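Local coordinates for protein metal transporter CNNM3 (Homo sapiens, PDB 6DFD) that probably takes part in magnesium efflux across the membrane, its cyclic nucleotide-binding homology domain mediating dimerization, at residues Q54-R59 with G133-Y138; L67-K72 with L197-A202. The protein carries 6 engineered substitutions. All coordinates share one frame; numbering follows the deposited sequence.

How the contacts relate
One contact joins a helix to a turn of the barrel, the other joins a loop to a helix. Contact 1 is a surface contact between helix 47-60 and the turn leading into strand 137-138, made almost wholly by aromatic rings. Contact 2, locally buried among helices away from the middle of the chain, sets the loop before helix 71-78 against helix 196-207 through the methyl group of an engineered selenomethionine, Met-69. Their centres lie about 15 Å apart, yet they meet directly: Glu-71 OE2 forms a salt bridge with Arg-55 NH1 at 3.0 Å. The first segments lie on helix 47-60 and on the loop and first turn of helix 71-78, the next helix in the chain, and this polar link between them differs from the apolar packing within each contact.

Contact 1: Q54-R59 with G133-Y138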
ATOM      1  N   GLN A  54      -2.508  -3.555  20.551  1.00 33.07           N
ATOM      2  CA  GLN A  54      -1.234  -3.469  21.262  1.00 33.09           C
ATOM      3  C   GLN A  54      -0.351  -4.664  20.940  1.00 33.94           C
ATOM      4  O   GLN A  54       0.817  -4.494  20.575  1.00 36.96           O
ATOM      5  CB  GLN A  54      -1.471  -3.364  22.766  1.00 33.89           C
ATOM      6  CG  GLN A  54      -0.188  -3.348  23.583  1.00 35.40           C
ATOM      7  CD  GLN A  54       0.175  -4.718  24.052  1.00 36.42           C
ATOM      8  OE1 GLN A  54      -0.565  -5.331  24.817  1.00 37.57           O
ATOM      9  NE2 GLN A  54       1.304  -5.230  23.580  1.00 36.77           N
ATOM     10  N   ARG A  55      -0.889  -5.889  21.047  1.00 32.47           N
ATOM     11  CA  ARG A  55      -0.073  -7.064  20.734  1.00 33.58           C
ATOM     12  C   ARG A  55       0.457  -6.990  19.310  1.00 32.43           C
ATOM     13  O   ARG A  55       1.617  -7.328  19.038  1.00 30.93           O
ATOM     14  CB  ARG A  55      -0.880  -8.355  20.892  1.00 38.54           C
ATOM     15  CG  ARG A  55      -1.558  -8.574  22.222  1.00 45.29           C
ATOM     16  CD  ARG A  55      -0.591  -8.550  23.353  1.00 51.19           C
ATOM     17  NE  ARG A  55      -1.165  -9.162  24.548  1.00 51.90           N
ATOM     18  CZ  ARG A  55      -0.726  -8.934  25.778  1.00 53.40           C
ATOM     19  NH1 ARG A  55       0.285  -8.097  25.978  1.00 55.34           N
ATOM     20  NH2 ARG A  55      -1.299  -9.541  26.811  1.00 53.22           N
ATOM     21  N   PHE A  56      -0.402  -6.587  18.377  1.00 29.25           N
ATOM     22  CA  PHE A  56       0.007  -6.491  16.984  1.00 30.23           C
ATOM     23  C   PHE A  56       1.170  -5.530  16.825  1.00 30.64           C
ATOM     24  O   PHE A  56       2.184  -5.867  16.210  1.00 32.89           O
ATOM     25  CB  PHE A  56      -1.178  -6.029  16.137  1.00 29.60           C
ATOM     26  CG  PHE A  56      -0.845  -5.816  14.687  1.00 31.50           C
ATOM     27  CD1 PHE A  56      -0.755  -6.884  13.820  1.00 33.76           C
ATOM     28  CD2 PHE A  56      -0.635  -4.546  14.191  1.00 33.96           C
ATOM     29  CE1 PHE A  56      -0.465  -6.687  12.476  1.00 35.54           C
ATOM     30  CE2 PHE A  56      -0.340  -4.345  12.846  1.00 34.42           C
ATOM     31  CZ  PHE A  56      -0.263  -5.415  11.993  1.00 34.10           C
ATOM     32  N   LEU A  57       1.029  -4.314  17.352  1.00 30.41           N
ATOM     33  CA  LEU A  57       2.085  -3.325  17.185  1.00 33.44           C
ATOM     34  C   LEU A  57       3.372  -3.792  17.846  1.00 33.26           C
ATOM     35  O   LEU A  57       4.452  -3.674  17.263  1.00 35.05           O
ATOM     36  CB  LEU A  57       1.651  -1.984  17.761  1.00 34.41           C
ATOM     37  CG  LEU A  57       0.535  -1.255  17.013  1.00 34.82           C
ATOM     38  CD1 LEU A  57       0.189   0.001  17.779  1.00 35.39           C
ATOM     39  CD2 LEU A  57       0.968  -0.920  15.592  1.00 34.43           C
ATOM     40  N   SER A  58       3.273  -4.329  19.066  1.00 31.96           N
ATOM     41  CA  SER A  58       4.470  -4.783  19.769  1.00 33.79           C
ATOM     42  C   SER A  58       5.198  -5.863  18.988  1.00 38.39           C
ATOM     43  O   SER A  58       6.434  -5.961  19.061  1.00 37.92           O
ATOM     44  CB  SER A  58       4.103  -5.312  21.158  1.00 34.92           C
ATOM     45  OG  SER A  58       3.517  -4.297  21.953  1.00 34.44           O
ATOM     46  N   ARG A  59       4.460  -6.696  18.244  1.00 40.24           N
ATOM     47  CA  ARG A  59       5.122  -7.757  17.490  1.00 41.45           C
ATOM     48  C   ARG A  59       5.636  -7.273  16.139  1.00 40.79           C
ATOM     49  O   ARG A  59       6.700  -7.704  15.694  1.00 43.34           O
ATOM     50  CB  ARG A  59       4.167  -8.930  17.275  1.00 44.67           C
ATOM     51  CG  ARG A  59       4.708 -10.008  16.342  1.00 52.06           C
ATOM     52  CD  ARG A  59       5.684 -10.904  17.064  1.00 60.51           C
ATOM     53  NE  ARG A  59       4.936 -12.006  17.640  1.00 65.59           N
ATOM     54  CZ  ARG A  59       4.770 -13.192  17.067  1.00 65.97           C
ATOM     55  NH1 ARG A  59       5.341 -13.480  15.903  1.00 64.75           N
ATOM     56  NH2 ARG A  59       4.034 -14.099  17.676  1.00 67.27           N
ATOM     57  N   GLY A 133      -6.701  -1.925   3.805  1.00 32.93           N
ATOM     58  CA  GLY A 133      -7.772  -2.037   4.768  1.00 31.69           C
ATOM     59  C   GLY A 133      -7.260  -2.098   6.198  1.00 32.44           C
ATOM     60  O   GLY A 133      -6.210  -1.525   6.553  1.00 31.88           O
ATOM     61  N   ALA A 134      -8.015  -2.824   7.015  1.00 31.46           N
ATOM     62  CA  ALA A 134      -7.816  -2.786   8.454  1.00 30.73           C
ATOM     63  C   ALA A 134      -6.438  -3.326   8.812  1.00 28.75           C
ATOM     64  O   ALA A 134      -5.967  -4.305   8.228  1.00 27.19           O
ATOM     65  CB  ALA A 134      -8.898  -3.607   9.156  1.00 30.19           C
ATOM     66  N   PHE A 135      -5.803  -2.656   9.765  1.00 30.25           N
ATOM     67  CA  PHE A 135      -4.533  -3.015  10.384  1.00 31.47           C
ATOM     68  C   PHE A 135      -3.352  -2.769   9.456  1.00 31.77           C
ATOM     69  O   PHE A 135      -2.225  -3.199   9.753  1.00 32.94           O
ATOM     70  CB  PHE A 135      -4.570  -4.447  10.943  1.00 32.98           C
ATOM     71  CG  PHE A 135      -5.145  -4.495  12.342  1.00 33.75           C
ATOM     72  CD1 PHE A 135      -6.509  -4.382  12.550  1.00 35.84           C
ATOM     73  CD2 PHE A 135      -4.316  -4.542  13.450  1.00 33.09           C
ATOM     74  CE1 PHE A 135      -7.042  -4.365  13.836  1.00 37.30           C
ATOM     75  CE2 PHE A 135      -4.845  -4.527  14.736  1.00 34.30           C
ATOM     76  CZ  PHE A 135      -6.201  -4.444  14.928  1.00 36.48           C
ATOM     77  N   THR A 136      -3.555  -2.022   8.371  1.00 29.74           N
ATOM     78  CA  THR A 136      -2.435  -1.382   7.709  1.00 28.84           C
ATOM     79  C   THR A 136      -2.066  -0.124   8.487  1.00 29.56           C
ATOM     80  O   THR A 136      -2.886   0.434   9.218  1.00 29.39           O
ATOM     81  CB  THR A 136      -2.763  -1.060   6.250  1.00 30.79           C
ATOM     82  OG1 THR A 136      -3.888  -0.178   6.182  1.00 33.01           O
ATOM     83  CG2 THR A 136      -3.068  -2.351   5.487  1.00 33.86           C
ATOM     84  N   TYR A 137      -0.802   0.287   8.386  1.00 32.43           N
ATOM     85  CA  TYR A 137      -0.334   1.417   9.177  1.00 32.30           C
ATOM     86  C   TYR A 137       0.670   2.240   8.386  1.00 32.25           C
ATOM     87  O   TYR A 137       1.249   1.778   7.401  1.00 33.84           O
ATOM     88  CB  TYR A 137       0.283   0.954  10.497  1.00 32.28           C
ATOM     89  CG  TYR A 137       1.414  -0.017  10.306  1.00 33.94           C
ATOM     90  CD1 TYR A 137       2.703   0.429  10.075  1.00 37.04           C
ATOM     91  CD2 TYR A 137       1.187  -1.386  10.343  1.00 36.92           C
ATOM     92  CE1 TYR A 137       3.750  -0.468   9.904  1.00 42.04           C
ATOM     93  CE2 TYR A 137       2.224  -2.286  10.170  1.00 42.17           C
ATOM     94  CZ  TYR A 137       3.498  -1.819   9.951  1.00 45.83           C
ATOM     95  OH  TYR A 137       4.532  -2.707   9.776  1.00 51.74           O
ATOM     96  N   TYR A 138       0.866   3.477   8.845  1.00 30.93           N
ATOM     97  CA  TYR A 138       1.543   4.523   8.091  1.00 31.44           C
ATOM     98  C   TYR A 138       2.246   5.444   9.070  1.00 33.13           C
ATOM     99  O   TYR A 138       1.877   5.530  10.242  1.00 34.09           O
ATOM    100  CB  TYR A 138       0.557   5.348   7.239  1.00 31.94           C
ATOM    101  CG  TYR A 138      -0.372   4.454   6.468  1.00 34.15           C
ATOM    102  CD1 TYR A 138      -0.037   4.005   5.200  1.00 38.61           C
ATOM    103  CD2 TYR A 138      -1.542   3.984   7.044  1.00 33.63           C
ATOM    104  CE1 TYR A 138      -0.860   3.131   4.511  1.00 37.62           C
ATOM    105  CE2 TYR A 138      -2.367   3.108   6.368  1.00 33.31           C
ATOM    106  CZ  TYR A 138      -2.017   2.685   5.099  1.00 35.95           C
ATOM    107  OH  TYR A 138      -2.828   1.801   4.412  1.00 35.87           O
TER
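Phe-56 of helix 47-60 meets Phe-135 in a T-shaped stack, the edge of the Phe-135 ring directed at the face of Phe-56. The ring planes stand at 89° and the centroids are 5.3 Å apart. The touching atom is Phe-135 CD2, which sits above the Phe-56 ring toward its rim, 3.8 Å from Phe-56 CD2. With CG anti to the backbone N (chi1 177°), the Phe-56 side chain reaches out from the helix and passes that of Phe-135 in the opposite direction. Its far end arrives beside the turn backbone, where Phe-56 CZ is 3.7 Å from Phe-135 O. Tyr-137 approaches the same phenylalanine near its ring plane, with Tyr-137 CD2 4.2 Å from Phe-56 CE2, a looser touch than the stack.

The turn that presents Phe-135 is a type II beta turn from Gly-133 to Thr-136, and Phe-135 occupies its third position with a positive phi of 74°. Gly-133 O accepts from both the backbone N and OG1 of Thr-136, the hydroxyl lying in the carbonyl plane at 2.7 Å. Leu-49 and Thr-53 of helix 47-60 also touch Phe-135, while Leu-113 of strand 110-114 packs on Phe-56. The interface thus rests on ring shape and T-shaped geometry rather than on hydrogen bonds between the segments, while the bonds to Gly-133 O fix the turn that holds Phe-135 in place.

Contact 2: L67-K72 with L197-A202; sequences LRMSEK and LQYLNA. Engineered in segment 67-72: Met-69 (natural residue Ile).
Met-69, an engineered residue in place of the natural isoleucine and present as selenomethionine, ends against Tyr-199 and Ala-202 of helix 196-207. Its terminal methyl does most of the touching: Met-69 CE lies 3.4 Å from Tyr-199 CE1 and equally close to CD1, the methyl coming at the ring obliquely. The same methyl is 3.6 Å from Ala-202 CB, with the selenium a little farther from that CB at 3.9 Å. The side chain runs extended through its first two torsions and then bends at chi3 (-60°), which turns CE into the angle between the tyrosine and the alanine. Both partners are buried, and this is the tight part of the contact.

Arg-68, by contrast, lies on the exposed side. Its extended chain runs past the phenol end of the tyrosine, where the nearest approach is a loose 4.2 Å from Arg-68 CD to Tyr-199 OH. The guanidinium and ring planes are 62° apart and do not stack. The phenol has its polar partner outside the two segments, the backbone O of Val-63, so the hydroxyl is tied to the loop after helix 47-60.

Next in the chain after Met-69, Ser-70 is the N-cap of helix 71-78, its OG bonded to Val-73 N. Leu-74 of that helix also packs on Met-69, and Val-73 on Ala-202, while Leu-203 and Thr-206 extend the contact along helix 196-207. This last modelled helix, which follows strand 189-195, is thereby set against both helix 71-78 and the loop that leads into it.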
ATOM      1  N   LEU A  67      11.350  -3.699  23.489  1.00 43.89           N
ATOM      2  CA  LEU A  67      12.665  -3.209  23.874  1.00 45.65           C
ATOM      3  C   LEU A  67      12.701  -1.694  23.977  1.00 46.78           C
ATOM      4  O   LEU A  67      13.591  -1.150  24.643  1.00 50.26           O
ATOM      5  CB  LEU A  67      13.710  -3.679  22.865  1.00 47.10           C
ATOM      6  CG  LEU A  67      13.812  -5.196  22.709  1.00 51.05           C
ATOM      7  CD1 LEU A  67      14.854  -5.538  21.660  1.00 53.31           C
ATOM      8  CD2 LEU A  67      14.156  -5.856  24.036  1.00 54.88           C
ATOM      9  N   ARG A  68      11.771  -1.014  23.316  1.00 45.26           N
ATOM     10  CA  ARG A  68      11.653   0.437  23.315  1.00 48.49           C
ATOM     11  C   ARG A  68      10.504   0.928  24.182  1.00 44.43           C
ATOM     12  O   ARG A  68      10.661   1.899  24.927  1.00 44.40           O
ATOM     13  CB  ARG A  68      11.446   0.934  21.879  1.00 52.45           C
ATOM     14  CG  ARG A  68      12.595   0.574  20.950  1.00 59.40           C
ATOM     15  CD  ARG A  68      12.339   0.988  19.509  1.00 65.92           C
ATOM     16  NE  ARG A  68      13.401   0.491  18.635  1.00 74.83           N
ATOM     17  CZ  ARG A  68      13.645   0.932  17.404  1.00 79.44           C
ATOM     18  NH1 ARG A  68      12.912   1.902  16.872  1.00 82.35           N
ATOM     19  NH2 ARG A  68      14.640   0.403  16.704  1.00 78.99           N
HETATM   20  N   MSE A  69       9.361   0.262  24.101  1.00 41.27           N
HETATM   21  CA  MSE A  69       8.162   0.654  24.825  1.00 41.12           C
HETATM   22  C   MSE A  69       7.518  -0.566  25.445  1.00 39.46           C
HETATM   23  O   MSE A  69       7.243  -1.534  24.742  1.00 39.97           O
HETATM   24  CB  MSE A  69       7.160   1.327  23.890  1.00 43.45           C
HETATM   25  CG  MSE A  69       6.013   1.965  24.635  1.00 45.63           C
HETATM   26 SE   MSE A  69       4.877   2.902  23.464  0.64 48.94          SE
HETATM   27  CE  MSE A  69       6.158   4.184  22.759  1.00 52.49           C
ATOM     28  N   SER A  70       7.238  -0.523  26.740  1.00 40.47           N
ATOM     29  CA  SER A  70       6.654  -1.687  27.382  1.00 42.91           C
ATOM     30  C   SER A  70       5.243  -1.907  26.862  1.00 40.07           C
ATOM     31  O   SER A  70       4.540  -0.967  26.481  1.00 39.40           O
ATOM     32  CB  SER A  70       6.645  -1.534  28.904  1.00 47.10           C
ATOM     33  OG  SER A  70       5.589  -0.709  29.350  1.00 45.17           O
ATOM     34  N   GLU A  71       4.842  -3.176  26.815  1.00 39.66           N
ATOM     35  CA  GLU A  71       3.509  -3.499  26.331  1.00 38.92           C
ATOM     36  C   GLU A  71       2.451  -2.818  27.181  1.00 38.12           C
ATOM     37  O   GLU A  71       1.413  -2.389  26.671  1.00 36.24           O
ATOM     38  CB  GLU A  71       3.321  -5.015  26.327  1.00 39.95           C
ATOM     39  CG  GLU A  71       4.207  -5.713  25.332  1.00 43.53           C
ATOM     40  CD  GLU A  71       3.788  -7.145  25.094  1.00 48.13           C
ATOM     41  OE1 GLU A  71       4.507  -8.057  25.536  1.00 50.57           O
ATOM     42  OE2 GLU A  71       2.723  -7.372  24.472  1.00 48.19           O
ATOM     43  N   LYS A  72       2.708  -2.688  28.481  1.00 41.30           N
ATOM     44  CA  LYS A  72       1.750  -2.033  29.365  1.00 46.98           C
ATOM     45  C   LYS A  72       1.615  -0.554  29.030  1.00 40.15           C
ATOM     46  O   LYS A  72       0.501  -0.013  28.997  1.00 39.64           O
ATOM     47  CB  LYS A  72       2.196  -2.223  30.817  1.00 65.39           C
ATOM     48  CG  LYS A  72       1.315  -1.565  31.866  1.00 86.54           C
ATOM     49  CD  LYS A  72       2.085  -1.388  33.170  1.00106.27           C
ATOM     50  CE  LYS A  72       1.170  -1.400  34.382  1.00119.44           C
ATOM     51  NZ  LYS A  72       0.035  -0.447  34.248  1.00125.63           N
ATOM     52  N   LEU A 197       5.083  13.508  19.625  1.00 41.82           N
ATOM     53  CA  LEU A 197       5.180  13.912  21.023  1.00 42.56           C
ATOM     54  C   LEU A 197       4.559  12.864  21.936  1.00 40.06           C
ATOM     55  O   LEU A 197       5.092  12.578  23.009  1.00 40.95           O
ATOM     56  CB  LEU A 197       4.510  15.270  21.237  1.00 48.90           C
ATOM     57  CG  LEU A 197       5.279  16.502  20.755  1.00 63.33           C
ATOM     58  CD1 LEU A 197       4.466  17.767  21.009  1.00 70.80           C
ATOM     59  CD2 LEU A 197       6.641  16.609  21.432  1.00 68.91           C
ATOM     60  N   GLN A 198       3.436  12.276  21.529  1.00 39.96           N
ATOM     61  CA  GLN A 198       2.837  11.222  22.344  1.00 40.75           C
ATOM     62  C   GLN A 198       3.748  10.006  22.411  1.00 40.33           C
ATOM     63  O   GLN A 198       3.897   9.381  23.468  1.00 41.55           O
ATOM     64  CB  GLN A 198       1.479  10.830  21.781  1.00 41.17           C
ATOM     65  CG  GLN A 198       0.416  11.900  21.890  1.00 46.11           C
ATOM     66  CD  GLN A 198      -0.828  11.535  21.097  1.00 49.45           C
ATOM     67  OE1 GLN A 198      -0.743  10.927  20.034  1.00 48.31           O
ATOM     68  NE2 GLN A 198      -1.991  11.892  21.625  1.00 53.82           N
ATOM     69  N   TYR A 199       4.366   9.653  21.286  1.00 39.70           N
ATOM     70  CA  TYR A 199       5.288   8.522  21.265  1.00 37.76           C
ATOM     71  C   TYR A 199       6.470   8.767  22.195  1.00 40.68           C
ATOM     72  O   TYR A 199       6.769   7.942  23.066  1.00 40.99           O
ATOM     73  CB  TYR A 199       5.760   8.277  19.830  1.00 37.41           C
ATOM     74  CG  TYR A 199       6.814   7.206  19.709  1.00 38.09           C
ATOM     75  CD1 TYR A 199       6.474   5.858  19.795  1.00 36.63           C
ATOM     76  CD2 TYR A 199       8.142   7.533  19.510  1.00 42.24           C
ATOM     77  CE1 TYR A 199       7.431   4.876  19.686  1.00 38.35           C
ATOM     78  CE2 TYR A 199       9.106   6.555  19.401  1.00 43.99           C
ATOM     79  CZ  TYR A 199       8.745   5.226  19.484  1.00 42.06           C
ATOM     80  OH  TYR A 199       9.713   4.244  19.388  1.00 44.04           O
ATOM     81  N   LEU A 200       7.150   9.901  22.031  1.00 43.85           N
ATOM     82  CA  LEU A 200       8.323  10.192  22.854  1.00 48.04           C
ATOM     83  C   LEU A 200       7.955  10.296  24.331  1.00 49.48           C
ATOM     84  O   LEU A 200       8.717   9.853  25.204  1.00 51.31           O
ATOM     85  CB  LEU A 200       8.987  11.482  22.372  1.00 52.29           C
ATOM     86  CG  LEU A 200       9.448  11.474  20.910  1.00 57.04           C
ATOM     87  CD1 LEU A 200       9.973  12.842  20.505  1.00 59.01           C
ATOM     88  CD2 LEU A 200      10.502  10.404  20.657  1.00 61.83           C
ATOM     89  N   ASN A 201       6.796  10.890  24.631  1.00 48.51           N
ATOM     90  CA  ASN A 201       6.323  10.914  26.012  1.00 53.31           C
ATOM     91  C   ASN A 201       6.147   9.502  26.541  1.00 51.80           C
ATOM     92  O   ASN A 201       6.494   9.214  27.693  1.00 52.76           O
ATOM     93  CB  ASN A 201       5.009  11.686  26.113  1.00 63.85           C
ATOM     94  CG  ASN A 201       5.205  13.185  26.009  1.00 82.73           C
ATOM     95  OD1 ASN A 201       6.220  13.719  26.456  1.00 94.82           O
ATOM     96  ND2 ASN A 201       4.233  13.873  25.419  1.00 86.33           N
ATOM     97  N   ALA A 202       5.610   8.606  25.711  1.00 51.17           N
ATOM     98  CA  ALA A 202       5.452   7.217  26.120  1.00 50.70           C
ATOM     99  C   ALA A 202       6.802   6.543  26.329  1.00 50.16           C
ATOM    100  O   ALA A 202       6.957   5.734  27.249  1.00 53.44           O
ATOM    101  CB  ALA A 202       4.621   6.455  25.086  1.00 50.76           C
TER